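Local coordinates for uncharacterized protein (Neisseria meningitidis serogroup B, PDB 3NYM) that is of unknown function but folds into a mostly helical chain that pairs with a second copy of itself, at residues T106-S109 / T110-A114. Residues are numbered along the deposited sequence; the frame is centred on the assembly and turned at random.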
loop_
_atom_site.group_PDB
_atom_site.type_symbol
_atom_site.label_atom_id
_atom_site.label_comp_id
_atom_site.label_asym_id
_atom_site.label_seq_id
_atom_site.Cartn_x
_atom_site.Cartn_y
_atom_site.Cartn_z
ATOM N N THR A 106 -1.624 -11.012 0.440
ATOM C CA THR A 106 -1.487 -12.232 1.224
ATOM C C THR A 106 -2.665 -13.180 1.031
ATOM O O THR A 106 -2.476 -14.386 0.886
ATOM C CB THR A 106 -1.330 -11.933 2.725
ATOM O OG1 THR A 106 -0.138 -11.167 2.928
ATOM C CG2 THR A 106 -1.246 -13.235 3.521
ATOM N N ASP A 107 -3.885 -12.652 1.033
ATOM C CA ASP A 107 -5.047 -13.531 0.858
ATOM C C ASP A 107 -5.078 -14.132 -0.551
ATOM O O ASP A 107 -5.447 -15.304 -0.743
ATOM C CB ASP A 107 -6.353 -12.796 1.134
ATOM C CG ASP A 107 -6.584 -12.537 2.614
ATOM O OD1 ASP A 107 -5.797 -13.029 3.450
ATOM O OD2 ASP A 107 -7.562 -11.835 2.938
ATOM N N ILE A 108 -4.709 -13.330 -1.545
ATOM C CA ILE A 108 -4.664 -13.838 -2.912
ATOM C C ILE A 108 -3.674 -14.992 -2.975
ATOM O O ILE A 108 -3.949 -16.030 -3.571
ATOM C CB ILE A 108 -4.238 -12.754 -3.901
ATOM C CG1 ILE A 108 -5.327 -11.686 -4.016
ATOM C CG2 ILE A 108 -3.922 -13.364 -5.266
ATOM C CD1 ILE A 108 -5.018 -10.623 -5.040
ATOM N N SER A 109 -2.524 -14.804 -2.339
ATOM C CA SER A 109 -1.500 -15.837 -2.273
ATOM C C SER A 109 -2.055 -17.104 -1.623
ATOM O O SER A 109 -1.725 -18.223 -2.027
ATOM C CB SER A 109 -0.304 -15.306 -1.480
ATOM O OG SER A 109 0.533 -16.353 -1.040
ATOM N N THR A 110 -2.913 -16.933 -0.620
ATOM C CA THR A 110 -3.520 -18.074 0.056
ATOM C C THR A 110 -4.497 -18.833 -0.856
ATOM O O THR A 110 -4.608 -20.062 -0.796
ATOM C CB THR A 110 -4.234 -17.630 1.344
ATOM O OG1 THR A 110 -3.299 -16.938 2.184
ATOM C CG2 THR A 110 -4.781 -18.828 2.082
ATOM N N LEU A 111 -5.203 -18.093 -1.705
ATOM C CA LEU A 111 -6.103 -18.709 -2.662
ATOM C C LEU A 111 -5.313 -19.427 -3.750
ATOM O O LEU A 111 -5.682 -20.519 -4.163
ATOM C CB LEU A 111 -7.022 -17.652 -3.269
ATOM C CG LEU A 111 -8.100 -17.175 -2.291
ATOM C CD1 LEU A 111 -8.697 -15.855 -2.729
ATOM C CD2 LEU A 111 -9.180 -18.257 -2.170
ATOM N N LEU A 112 -4.224 -18.808 -4.207
ATOM C CA LEU A 112 -3.380 -19.400 -5.251
ATOM C C LEU A 112 -2.723 -20.703 -4.807
ATOM O O LEU A 112 -2.468 -21.579 -5.628
ATOM C CB LEU A 112 -2.297 -18.413 -5.703
ATOM C CG LEU A 112 -2.665 -17.388 -6.773
ATOM C CD1 LEU A 112 -1.561 -16.357 -6.904
ATOM C CD2 LEU A 112 -2.897 -18.075 -8.101
ATOM N N SER A 113 -2.426 -20.822 -3.517
ATOM C CA SER A 113 -1.833 -22.044 -2.991
ATOM C C SER A 113 -2.910 -23.086 -2.709
ATOM O O SER A 113 -2.614 -24.274 -2.576
ATOM C CB SER A 113 -1.080 -21.751 -1.693
ATOM O OG SER A 113 -1.989 -21.624 -0.613
ATOM N N ALA A 114 -4.155 -22.624 -2.602
ATOM C CA ALA A 114 -5.306 -23.477 -2.292
ATOM C C ALA A 114 -5.115 -24.282 -1.006
ATOM O O ALA A 114 -5.649 -25.382 -0.862
ATOM C CB ALA A 114 -5.629 -24.406 -3.467
HETATM O O HOH W 1 -4.373 -15.393 3.965
#
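Thr106 and Thr110, Asp107 and Leu111, Ile108 and Leu112, Ser109 and Ser113 are joined by four consecutive i to i+4 backbone hydrogen bonds, which close the last turns of the long alpha-helix 83-113. The straightest of the four runs from Leu112 N to Ile108 O (2.9 Å); the final one, Ser113 N to Ser109 O, is longer at 3.1 Å and more bent. Ala114 then leaves the helix with positive phi, and its N makes weak bonds to the carbonyls of Thr110 and Leu111. The Leu111 carbonyl is also gripped by the side chains of Gln21 and Trp123.

On one face Ile108 CG2 lies beside Leu112 CD1, 4.1 Å away, the two side chains running alongside each other in the same direction. Ile108 CG2 is placed there by standing anti to the backbone N, with CG1 beside that N (chi1 -68°). Both residues pack on the second subunit, Ile108 against Met91 and Leu112 against Leu87 of that chain, while Leu111 packs on Leu14 and Val17 of helix 13-20, and Ile108 reaches Leu14 as well.

The polar face turns on Thr110. Its OG1, anti to its own carbonyl carbon (chi1 -56°), reaches back to 3.0 Å from Thr106 O, which already accepts Thr110 N. A water 2.6 Å from Thr110 OG1 donates to Asp107 OD1, bridging residues three apart. The Asp107 carboxylate is held further by Tyr47 OH and the backbone N of Ile44 and of the dimethyl-lysine at position 45, so a buried acid is well supplied with donors. At the last turn Ser113 OG, which also meets Glu115 N, donates to Thr110 O over 3.1 Å, coming in over the carbonyl plane at 39° to it, not along a lone pair.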